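RagB/SusD domain protein (Flavobacterium johnsoniae, PDB 5J90) binds chitin and, as a SusD homolog of a polysaccharide utilization locus, probably serves at the outer membrane in capturing chitin-derived sugars for uptake. Local coordinates at residues 297-301 / 387-391; 269-274 / 445-449; 263-267 / 312-318; 65-69 / 306-310. All coordinates share one frame; numbering follows the deposited sequence.

Overall arrangement
The four contacts lie on the same side of the chain's centre and share elements. Interactions 1, 3 and 4 all draw on the long loop between helix 283-286 and strand 326-328, tying it to three other parts of the fold. Strand 266-267 of interaction 3 runs on into the helix of interaction 2, and Arg266 is bonded through its backbone to Ala65 of interaction 4. Interactions 1, 2 and 3 are largely buried, and there charged side chains (Lys298, Asp270, Arg266) meet backbone groups, with a salt bridge, waters or weak bonds completing their partners. Interaction 4, only partly buried, relies on aliphatic side chains laid against the backbone, a CA-H...O contact and a water between carbonyls.

Interaction 1: 297-301 / 387-391; sequences YKGVR and YVDPN
Two long irregular loops of the SusD-like fold, one leading to strand 326-328 and the other to helix 413-428, meet where Tyr387 reaches Gly299 and Lys298 reaches back to Val388. With CG of the tyrosine anti to the backbone N (chi1 174°), the phenol reaches across to the backbone of 297-301. Its OH donates to Gly299 O at a short 2.6 Å; the carbonyl oxygen lies at the ring edge, with the hydroxyl tilted 27° out of the carbonyl plane. The hydroxyl also accepts from a water 2.7 Å from Tyr387 OH. That water takes the N-H of Arg301, 2.8 Å from its N, and donates to Asp389 OD2, so one molecule joins both loops. Tyrosine fits because a rigid apolar ring delivers one group that both gives and takes. A phenylalanine here would keep the ring, but Gly299 O would probably lose its donor and the water one of its three partners. Lys298 bends at its second and third torsions, bringing NZ within 2.8 Å of Val388 O, in the carbonyl plane with a C=O...N angle of 154°. This amine also forms a salt bridge with Glu272, which probably stabilises its charge in a buried setting, while Lys298 CE passes 4.3 Å from Pro390 CD. Arg301 brings CB to 4.1 Å from Tyr387 CE2 and sends its guanidinium on to Asn395 O and Pro449 O. The Tyr387 ring touches Ala269 and Glu272 of helix 269-277, and Val300 is bonded through its backbone to Met267 of strand 266-267 and to Ala269.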
loop_
_atom_site.group_PDB
_atom_site.type_symbol
_atom_site.label_atom_id
_atom_site.label_comp_id
_atom_site.label_asym_id
_atom_site.label_seq_id
_atom_site.Cartn_x
_atom_site.Cartn_y
_atom_site.Cartn_z
ATOM N N TYR A 297 8.390 -28.766 27.138
ATOM C CA TYR A 297 7.833 -27.496 26.674
ATOM C C TYR A 297 6.912 -27.760 25.498
ATOM O O TYR A 297 7.365 -28.179 24.434
ATOM C CB TYR A 297 8.957 -26.530 26.279
ATOM C CG TYR A 297 9.832 -26.185 27.458
ATOM C CD1 TYR A 297 9.424 -25.245 28.396
ATOM C CD2 TYR A 297 11.047 -26.830 27.660
ATOM C CE1 TYR A 297 10.209 -24.936 29.492
ATOM C CE2 TYR A 297 11.839 -26.531 28.758
ATOM C CZ TYR A 297 11.415 -25.586 29.670
ATOM O OH TYR A 297 12.186 -25.277 30.768
ATOM N N LYS A 298 5.615 -27.535 25.697
ATOM C CA LYS A 298 4.628 -27.813 24.660
ATOM C C LYS A 298 3.748 -26.603 24.394
ATOM O O LYS A 298 3.167 -26.033 25.319
ATOM C CB LYS A 298 3.752 -29.016 25.034
ATOM C CG LYS A 298 4.472 -30.363 24.970
ATOM C CD LYS A 298 5.015 -30.654 23.573
ATOM C CE LYS A 298 3.919 -30.675 22.521
ATOM N NZ LYS A 298 4.482 -30.852 21.149
ATOM N N GLY A 299 3.655 -26.224 23.123
ATOM C CA GLY A 299 2.892 -25.053 22.737
ATOM C C GLY A 299 1.588 -25.415 22.062
ATOM O O GLY A 299 1.393 -26.551 21.607
ATOM N N VAL A 300 0.699 -24.430 21.991
ATOM C CA VAL A 300 -0.633 -24.586 21.431
ATOM C C VAL A 300 -0.713 -23.860 20.082
ATOM O O VAL A 300 -0.216 -22.733 19.938
ATOM C CB VAL A 300 -1.681 -24.019 22.398
ATOM C CG1 VAL A 300 -3.079 -24.168 21.825
ATOM C CG2 VAL A 300 -1.566 -24.712 23.757
ATOM N N ARG A 301 -1.330 -24.506 19.097
ATOM C CA ARG A 301 -1.500 -23.925 17.768
ATOM C C ARG A 301 -2.597 -22.864 17.806
ATOM O O ARG A 301 -3.628 -23.044 18.451
ATOM C CB ARG A 301 -1.872 -25.031 16.775
ATOM C CG ARG A 301 -2.033 -24.568 15.341
ATOM C CD ARG A 301 -0.769 -24.777 14.559
ATOM N NE ARG A 301 -0.918 -24.304 13.187
ATOM C CZ ARG A 301 -0.929 -25.077 12.106
ATOM N NH1 ARG A 301 -0.790 -26.397 12.210
ATOM N NH2 ARG A 301 -1.064 -24.524 10.909
ATOM N N TYR A 387 6.094 -29.327 14.463
ATOM C CA TYR A 387 5.146 -29.138 15.546
ATOM C C TYR A 387 4.115 -30.271 15.599
ATOM O O TYR A 387 3.488 -30.599 14.591
ATOM C CB TYR A 387 4.420 -27.780 15.456
ATOM C CG TYR A 387 3.351 -27.722 16.511
ATOM C CD1 TYR A 387 3.691 -27.544 17.848
ATOM C CD2 TYR A 387 2.014 -27.932 16.197
ATOM C CE1 TYR A 387 2.733 -27.545 18.837
ATOM C CE2 TYR A 387 1.041 -27.933 17.186
ATOM C CZ TYR A 387 1.412 -27.739 18.506
ATOM O OH TYR A 387 0.469 -27.739 19.503
ATOM N N VAL A 388 3.933 -30.837 16.790
ATOM C CA VAL A 388 2.956 -31.898 17.010
ATOM C C VAL A 388 2.017 -31.571 18.166
ATOM O O VAL A 388 2.457 -31.196 19.253
ATOM C CB VAL A 388 3.658 -33.243 17.317
ATOM C CG1 VAL A 388 2.636 -34.312 17.711
ATOM C CG2 VAL A 388 4.484 -33.698 16.132
ATOM N N ASP A 389 0.721 -31.711 17.910
ATOM C CA ASP A 389 -0.309 -31.667 18.940
ATOM C C ASP A 389 -0.707 -33.127 19.162
ATOM O O ASP A 389 -1.512 -33.666 18.404
ATOM C CB ASP A 389 -1.510 -30.852 18.442
ATOM C CG ASP A 389 -2.560 -30.623 19.514
ATOM O OD1 ASP A 389 -2.518 -31.315 20.551
ATOM O OD2 ASP A 389 -3.441 -29.757 19.314
ATOM N N PRO A 390 -0.133 -33.769 20.196
ATOM C CA PRO A 390 -0.178 -35.235 20.332
ATOM C C PRO A 390 -1.565 -35.862 20.158
ATOM O O PRO A 390 -1.701 -36.818 19.390
ATOM C CB PRO A 390 0.355 -35.463 21.747
ATOM C CG PRO A 390 1.276 -34.307 21.980
ATOM C CD PRO A 390 0.586 -33.140 21.318
ATOM N N ASN A 391 -2.578 -35.326 20.830
ATOM C CA ASN A 391 -3.921 -35.898 20.741
ATOM C C ASN A 391 -4.795 -35.320 19.630
ATOM O O ASN A 391 -5.938 -35.748 19.445
ATOM C CB ASN A 391 -4.637 -35.796 22.089
ATOM C CG ASN A 391 -3.944 -36.594 23.172
ATOM O OD1 ASN A 391 -3.309 -37.609 22.896
ATOM N ND2 ASN A 391 -4.053 -36.131 24.410
HETATM O O HOH W 1 -2.184 -27.191 19.355
#

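Interaction 2: 269-274 / 445-449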
loop_
_atom_site.group_PDB
_atom_site.type_symbol
_atom_site.label_atom_id
_atom_site.label_comp_id
_atom_site.label_asym_id
_atom_site.label_seq_id
_atom_site.Cartn_x
_atom_site.Cartn_y
_atom_site.Cartn_z
ATOM N N ALA A 269 2.576 -22.637 19.438
ATOM C CA ALA A 269 3.240 -23.593 18.560
ATOM C C ALA A 269 4.450 -22.996 17.844
ATOM O O ALA A 269 5.446 -23.681 17.649
ATOM C CB ALA A 269 2.255 -24.158 17.550
ATOM N N ASP A 270 4.382 -21.725 17.453
ATOM C CA ASP A 270 5.547 -21.102 16.814
ATOM C C ASP A 270 6.736 -21.021 17.770
ATOM O O ASP A 270 7.880 -21.275 17.377
ATOM C CB ASP A 270 5.216 -19.698 16.291
ATOM C CG ASP A 270 4.295 -19.717 15.088
ATOM O OD1 ASP A 270 4.642 -20.343 14.062
ATOM O OD2 ASP A 270 3.221 -19.092 15.174
ATOM N N MET A 271 6.471 -20.646 19.021
ATOM C CA MET A 271 7.533 -20.591 20.012
ATOM C C MET A 271 8.125 -21.982 20.258
ATOM O O MET A 271 9.339 -22.115 20.381
ATOM C CB MET A 271 7.039 -19.953 21.312
ATOM C CG MET A 271 7.162 -18.438 21.329
ATOM S SD MET A 271 8.881 -18.002 21.596
ATOM C CE MET A 271 8.835 -16.236 21.289
ATOM N N GLU A 272 7.279 -23.006 20.301
ATOM C CA GLU A 272 7.810 -24.358 20.471
ATOM C C GLU A 272 8.706 -24.726 19.289
ATOM O O GLU A 272 9.835 -25.159 19.467
ATOM C CB GLU A 272 6.696 -25.397 20.626
ATOM C CG GLU A 272 7.277 -26.781 20.898
ATOM C CD GLU A 272 6.259 -27.914 20.887
ATOM O OE1 GLU A 272 5.091 -27.713 21.277
ATOM O OE2 GLU A 272 6.656 -29.038 20.502
ATOM N N SER A 273 8.211 -24.524 18.073
ATOM C CA SER A 273 8.970 -24.875 16.878
ATOM C C SER A 273 10.326 -24.177 16.823
ATOM O O SER A 273 11.371 -24.810 16.602
ATOM C CB SER A 273 8.156 -24.538 15.623
ATOM O OG SER A 273 8.925 -24.779 14.458
ATOM N N ILE A 274 10.317 -22.868 17.023
ATOM C CA ILE A 274 11.532 -22.080 16.884
ATOM C C ILE A 274 12.497 -22.276 18.054
ATOM O O ILE A 274 13.681 -22.533 17.847
ATOM C CB ILE A 274 11.188 -20.595 16.652
ATOM C CG1 ILE A 274 10.503 -20.452 15.288
ATOM C CG2 ILE A 274 12.438 -19.730 16.732
ATOM C CD1 ILE A 274 9.974 -19.049 14.980
ATOM N N PRO A 445 9.585 -13.698 11.866
ATOM C CA PRO A 445 9.923 -15.030 11.362
ATOM C C PRO A 445 8.707 -15.639 10.672
ATOM O O PRO A 445 7.589 -15.133 10.820
ATOM C CB PRO A 445 10.225 -15.807 12.646
ATOM C CG PRO A 445 9.306 -15.182 13.669
ATOM C CD PRO A 445 9.335 -13.704 13.321
ATOM N N LYS A 446 8.920 -16.699 9.897
ATOM C CA LYS A 446 7.805 -17.434 9.315
ATOM C C LYS A 446 6.971 -18.042 10.446
ATOM O O LYS A 446 7.522 -18.612 11.391
ATOM C CB LYS A 446 8.306 -18.543 8.379
ATOM C CG LYS A 446 9.286 -18.082 7.298
ATOM C CD LYS A 446 8.698 -17.019 6.388
ATOM C CE LYS A 446 7.581 -17.573 5.522
ATOM N NZ LYS A 446 7.209 -16.620 4.430
ATOM N N LEU A 447 5.651 -17.909 10.339
ATOM C CA LEU A 447 4.713 -18.398 11.351
ATOM C C LEU A 447 3.735 -19.414 10.766
ATOM O O LEU A 447 3.418 -19.380 9.577
ATOM C CB LEU A 447 3.921 -17.225 11.950
ATOM C CG LEU A 447 4.721 -16.107 12.626
ATOM C CD1 LEU A 447 3.794 -14.978 13.076
ATOM C CD2 LEU A 447 5.542 -16.635 13.804
ATOM N N PHE A 448 3.227 -20.312 11.602
ATOM C CA PHE A 448 2.230 -21.272 11.130
ATOM C C PHE A 448 0.920 -20.567 10.787
ATOM O O PHE A 448 0.377 -19.824 11.606
ATOM C CB PHE A 448 1.950 -22.341 12.196
ATOM C CG PHE A 448 3.147 -23.180 12.560
ATOM C CD1 PHE A 448 3.916 -23.791 11.579
ATOM C CD2 PHE A 448 3.491 -23.373 13.887
ATOM C CE1 PHE A 448 5.008 -24.572 11.916
ATOM C CE2 PHE A 448 4.585 -24.150 14.232
ATOM C CZ PHE A 448 5.339 -24.750 13.248
ATOM N N PRO A 449 0.384 -20.816 9.583
ATOM C CA PRO A 449 -0.903 -20.215 9.211
ATOM C C PRO A 449 -2.063 -20.788 10.025
ATOM O O PRO A 449 -2.004 -21.931 10.485
ATOM C CB PRO A 449 -1.052 -20.590 7.732
ATOM C CG PRO A 449 -0.196 -21.817 7.563
ATOM C CD PRO A 449 0.985 -21.571 8.470
HETATM O O HOH W 2 7.211 -20.858 13.143
HETATM O O HOH W 3 0.951 -18.507 13.936
#
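Asp270 and Phe448 run antiparallel alongside one another, the planes of carboxylate and ring 20° apart, with Asp270 OD1 3.2 Å from Phe448 CD2. The same oxygen accepts the backbone N-H of Phe448 on its syn lone pair, with OD1 2.8 Å from N and an angle of 161° at the hydrogen. Leu447 lies roughly perpendicular to the aspartate, its CD2 3.6 Å from Asp270 CG. The Phe448 ring runs on along the first turn of helix 269-277: CD2 lies 3.9 Å from Ala269 CB, CE2 has Ala269 O at its edge, and CZ comes 3.7 Å from Ser273 CB. Small residues on the helix leave room for this ring. Farther along, Ile274 crosses Pro445, again near a right angle, with CD1 4.0 Å from Pro445 CB; Trp425 of helix 413-428 touches both. Two waters complete the aspartate's surroundings, one bridging Asp270 OD1 to Lys446 O and the other Asp270 OD2 to Phe448 O. The first also sits over the centre of one face of the Phe448 ring. A buried carboxylate thus receives an amide and two waters, neutral donors that are likely to let it remain ionised.

Interaction 3: 263-267 / 312-318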
loop_
_atom_site.group_PDB
_atom_site.type_symbol
_atom_site.label_atom_id
_atom_site.label_comp_id
_atom_site.label_asym_id
_atom_site.label_seq_id
_atom_site.Cartn_x
_atom_site.Cartn_y
_atom_site.Cartn_z
ATOM N N LEU A 263 -5.461 -19.945 33.162
ATOM C CA LEU A 263 -5.104 -20.879 32.093
ATOM C C LEU A 263 -5.684 -20.451 30.739
ATOM O O LEU A 263 -6.038 -21.292 29.912
ATOM C CB LEU A 263 -5.568 -22.299 32.435
ATOM C CG LEU A 263 -5.121 -22.873 33.785
ATOM C CD1 LEU A 263 -5.664 -24.292 33.947
ATOM C CD2 LEU A 263 -3.607 -22.856 33.939
ATOM N N ASP A 264 -5.766 -19.140 30.517
ATOM C CA ASP A 264 -6.367 -18.611 29.293
ATOM C C ASP A 264 -5.336 -18.300 28.208
ATOM O O ASP A 264 -5.695 -17.921 27.087
ATOM C CB ASP A 264 -7.167 -17.350 29.591
ATOM C CG ASP A 264 -8.629 -17.629 29.871
ATOM O OD1 ASP A 264 -9.099 -18.770 29.629
ATOM O OD2 ASP A 264 -9.308 -16.682 30.318
ATOM N N ILE A 265 -4.061 -18.439 28.537
ATOM C CA ILE A 265 -3.002 -18.246 27.543
ATOM C C ILE A 265 -1.861 -19.214 27.840
ATOM O O ILE A 265 -1.567 -19.515 29.016
ATOM C CB ILE A 265 -2.527 -16.758 27.462
ATOM C CG1 ILE A 265 -1.826 -16.462 26.122
ATOM C CG2 ILE A 265 -1.633 -16.378 28.635
ATOM C CD1 ILE A 265 -2.787 -16.402 24.947
ATOM N N ARG A 266 -1.247 -19.718 26.772
ATOM C CA ARG A 266 -0.196 -20.726 26.859
ATOM C C ARG A 266 0.937 -20.400 25.886
ATOM O O ARG A 266 0.802 -19.522 25.020
ATOM C CB ARG A 266 -0.750 -22.110 26.486
ATOM C CG ARG A 266 -1.946 -22.623 27.303
ATOM C CD ARG A 266 -1.546 -23.256 28.638
ATOM N NE ARG A 266 -1.326 -22.250 29.665
ATOM C CZ ARG A 266 -1.097 -22.512 30.950
ATOM N NH1 ARG A 266 -1.066 -23.769 31.388
ATOM N NH2 ARG A 266 -0.908 -21.517 31.799
ATOM N N MET A 267 2.057 -21.102 26.026
ATOM C CA MET A 267 3.087 -21.130 24.997
ATOM C C MET A 267 2.454 -21.421 23.634
ATOM O O MET A 267 1.512 -22.213 23.535
ATOM C CB MET A 267 4.087 -22.234 25.336
ATOM C CG MET A 267 5.268 -22.346 24.389
ATOM S SD MET A 267 6.248 -23.796 24.843
ATOM C CE MET A 267 7.764 -23.463 23.952
ATOM N N HIS A 312 -6.196 -28.372 25.833
ATOM C CA HIS A 312 -4.913 -27.676 25.712
ATOM C C HIS A 312 -4.498 -26.857 26.933
ATOM O O HIS A 312 -3.387 -26.320 26.959
ATOM C CB HIS A 312 -4.900 -26.778 24.465
ATOM C CG HIS A 312 -5.062 -27.529 23.181
ATOM N ND1 HIS A 312 -6.287 -27.710 22.572
ATOM C CD2 HIS A 312 -4.161 -28.176 22.405
ATOM C CE1 HIS A 312 -6.128 -28.418 21.468
ATOM N NE2 HIS A 312 -4.847 -28.715 21.345
ATOM N N GLN A 313 -5.361 -26.761 27.943
ATOM C CA GLN A 313 -5.062 -25.879 29.073
ATOM C C GLN A 313 -3.836 -26.314 29.866
ATOM O O GLN A 313 -3.241 -25.508 30.582
ATOM C CB GLN A 313 -6.259 -25.753 30.012
ATOM C CG GLN A 313 -6.463 -26.967 30.901
ATOM C CD GLN A 313 -7.772 -26.910 31.648
ATOM O OE1 GLN A 313 -8.580 -26.009 31.436
ATOM N NE2 GLN A 313 -7.994 -27.880 32.531
ATOM N N ASP A 314 -3.477 -27.591 29.761
ATOM C CA ASP A 314 -2.340 -28.118 30.499
ATOM C C ASP A 314 -1.068 -28.224 29.663
ATOM O O ASP A 314 -0.092 -28.852 30.072
ATOM C CB ASP A 314 -2.692 -29.455 31.172
ATOM C CG ASP A 314 -3.613 -29.275 32.365
ATOM O OD1 ASP A 314 -3.579 -28.195 32.997
ATOM O OD2 ASP A 314 -4.372 -30.221 32.679
ATOM N N PHE A 315 -1.069 -27.573 28.499
ATOM C CA PHE A 315 0.178 -27.336 27.767
ATOM C C PHE A 315 1.025 -26.306 28.542
ATOM O O PHE A 315 0.617 -25.844 29.613
ATOM C CB PHE A 315 -0.129 -26.839 26.345
ATOM C CG PHE A 315 -0.487 -27.942 25.366
ATOM C CD1 PHE A 315 -1.466 -28.880 25.671
ATOM C CD2 PHE A 315 0.149 -28.026 24.136
ATOM C CE1 PHE A 315 -1.792 -29.883 24.772
ATOM C CE2 PHE A 315 -0.171 -29.031 23.232
ATOM C CZ PHE A 315 -1.150 -29.958 23.551
ATOM N N SER A 316 2.189 -25.931 28.017
ATOM C CA SER A 316 3.092 -25.045 28.758
ATOM C C SER A 316 2.522 -23.657 29.044
ATOM O O SER A 316 1.962 -23.005 28.159
ATOM C CB SER A 316 4.436 -24.894 28.038
ATOM O OG SER A 316 5.243 -26.055 28.178
ATOM N N GLY A 317 2.678 -23.197 30.279
ATOM C CA GLY A 317 2.267 -21.855 30.639
ATOM C C GLY A 317 3.358 -20.836 30.352
ATOM O O GLY A 317 4.494 -21.190 30.032
ATOM N N ILE A 318 3.005 -19.558 30.463
ATOM C CA ILE A 318 3.986 -18.488 30.349
ATOM C C ILE A 318 4.816 -18.499 31.629
ATOM O O ILE A 318 4.280 -18.685 32.727
ATOM C CB ILE A 318 3.313 -17.115 30.134
ATOM C CG1 ILE A 318 2.249 -17.197 29.026
ATOM C CG2 ILE A 318 4.367 -16.056 29.825
ATOM C CD1 ILE A 318 2.756 -17.764 27.705
HETATM O O HOH W 4 -1.597 -26.220 33.571
#
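Arg266 and Met267 form a short, weakly bonded strand, paired with strand 64-65, and against it folds the segment 312-318, which begins with a type I beta turn from His312 to Phe315. Arg266 bends at chi2 (-82°) and chi3 (82°), curling its guanidinium back on the chain just before it, where Arg266 NE donates to Ile265 O at 2.8 Å, nearly straight at 173°. That bond lies in the guanidinium plane and fixes the rotation of the group. Gly317 CA sits over the centre of one face, 3.4 Å from Arg266 CZ, where a side chain on that residue would run into NH2; Leu263 CA lies off the other face. Arginine suits the place because its several N-H groups reach backbone oxygens of the turn: NH1 makes weak bonds to Gln313 O at 2.9 Å and Phe315 O at 3.2 Å, while NH2 is held by Ser259. Beside it, the N of Met267 donates to Ser316 O at 2.9 Å. Met267 has CG anti to its N and an extended chain beyond, which lays SD 3.8 Å from Ser316 CB. The apolar flanks are branched. Ile265 and Ile318 meet at an oblique crossing, CG2 to CG1, beside Met64 and Ile258. At the other end Leu263, with positive phi just after helix 255-261, sets its CD1 4.1 Å from Gln313 CD.

Interaction 4: 65-69 / 306-310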
loop_
_atom_site.group_PDB
_atom_site.type_symbol
_atom_site.label_atom_id
_atom_site.label_comp_id
_atom_site.label_asym_id
_atom_site.label_seq_id
_atom_site.Cartn_x
_atom_site.Cartn_y
_atom_site.Cartn_z
ATOM N N ALA A 65 -0.674 -18.473 22.619
ATOM C CA ALA A 65 -1.911 -19.005 22.043
ATOM C C ALA A 65 -2.872 -19.385 23.149
ATOM O O ALA A 65 -2.448 -19.778 24.241
ATOM C CB ALA A 65 -1.618 -20.214 21.170
ATOM N N THR A 66 -4.165 -19.250 22.880
ATOM C CA THR A 66 -5.163 -19.605 23.882
ATOM C C THR A 66 -5.674 -21.044 23.723
ATOM O O THR A 66 -5.853 -21.527 22.604
ATOM C CB THR A 66 -6.356 -18.630 23.873
ATOM O OG1 THR A 66 -7.224 -18.947 24.974
ATOM C CG2 THR A 66 -7.142 -18.745 22.573
ATOM N N PRO A 67 -5.894 -21.740 24.854
ATOM C CA PRO A 67 -6.543 -23.057 24.817
ATOM C C PRO A 67 -8.061 -22.940 24.871
ATOM O O PRO A 67 -8.754 -23.959 24.810
ATOM C CB PRO A 67 -6.057 -23.704 26.110
ATOM C CG PRO A 67 -5.968 -22.551 27.065
ATOM C CD PRO A 67 -5.455 -21.381 26.215
ATOM N N THR A 68 -8.572 -21.717 24.983
ATOM C CA THR A 68 -9.990 -21.492 25.252
ATOM C C THR A 68 -10.764 -21.132 23.990
ATOM O O THR A 68 -10.351 -20.259 23.221
ATOM C CB THR A 68 -10.165 -20.367 26.279
ATOM O OG1 THR A 68 -9.343 -20.638 27.425
ATOM C CG2 THR A 68 -11.627 -20.238 26.701
ATOM N N GLY A 69 -11.892 -21.803 23.780
ATOM C CA GLY A 69 -12.725 -21.555 22.614
ATOM C C GLY A 69 -13.725 -20.435 22.823
ATOM O O GLY A 69 -14.936 -20.647 22.738
ATOM N N ILE A 306 -11.508 -25.851 18.628
ATOM C CA ILE A 306 -11.317 -26.244 20.020
ATOM C C ILE A 306 -12.562 -26.939 20.555
ATOM O O ILE A 306 -13.633 -26.338 20.652
ATOM C CB ILE A 306 -10.961 -25.035 20.913
ATOM C CG1 ILE A 306 -9.588 -24.480 20.522
ATOM C CG2 ILE A 306 -10.964 -25.432 22.386
ATOM C CD1 ILE A 306 -9.219 -23.187 21.221
ATOM N N SER A 307 -12.412 -28.214 20.898
ATOM C CA SER A 307 -13.530 -28.989 21.421
ATOM C C SER A 307 -13.813 -28.587 22.863
ATOM O O SER A 307 -14.939 -28.234 23.212
ATOM C CB SER A 307 -13.226 -30.483 21.329
ATOM O OG SER A 307 -14.324 -31.248 21.792
ATOM N N GLY A 308 -12.778 -28.637 23.695
ATOM C CA GLY A 308 -12.882 -28.208 25.075
ATOM C C GLY A 308 -11.576 -27.598 25.551
ATOM O O GLY A 308 -10.503 -27.977 25.082
ATOM N N LYS A 309 -11.676 -26.657 26.483
ATOM C CA LYS A 309 -10.500 -25.968 27.017
ATOM C C LYS A 309 -9.495 -26.940 27.629
ATOM O O LYS A 309 -8.284 -26.724 27.569
ATOM C CB LYS A 309 -10.920 -24.942 28.064
ATOM C CG LYS A 309 -9.763 -24.159 28.665
ATOM C CD LYS A 309 -10.260 -23.128 29.657
ATOM C CE LYS A 309 -9.097 -22.426 30.331
ATOM N NZ LYS A 309 -9.578 -21.385 31.272
ATOM N N SER A 310 -9.999 -28.016 28.226
ATOM C CA SER A 310 -9.123 -28.969 28.894
ATOM C C SER A 310 -8.193 -29.689 27.917
ATOM O O SER A 310 -7.186 -30.258 28.320
ATOM C CB SER A 310 -9.945 -29.984 29.698
ATOM O OG SER A 310 -10.767 -30.746 28.838
HETATM O O HOH W 5 -8.216 -26.590 24.188
#
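Ile306 lays its branched side chain against the backbone of Pro67, Thr68 and Gly69. Its CG2 approaches Pro67 O at 3.6 Å, and the longer branch ends with CD1 3.7 Å from Thr68 O. A beta-branched aliphatic residue suits this place, since both arms lie along the bend of the opposing chain at 67-69. At Gly308 the link is a single water, which donates to Gly308 O and Pro67 O, 2.8 Å from each, though other acceptors compete for its protons. The chain it meets has its own folding unit, an ST turn, in which Thr66 OG1 accepts the N-H of Thr68, with Thr68 N 3.1 Å from Thr66 OG1; Asp264 O is a second partner of that hydroxyl. Pro67 O, within this turn, faces Lys309, whose CA-H is directed at it almost straight (165°), with CA 3.5 Å from the oxygen. Lys309 is fully extended, every torsion from chi1 (-179°) to the tip near anti, and its methylenes run side by side with Thr68, CE 3.4 Å from OG1. The length of lysine matters here: NZ arrives at Trp262 O and makes a salt bridge with Asp264, which also bonds to Thr68 OG1. With an alanine here, Asp264 would probably be left without this counter-charge and Thr68 without its aliphatic neighbour. Back on the main chain, the carbonyl oxygen of Lys309 rests 4.0 Å from Pro67 CB.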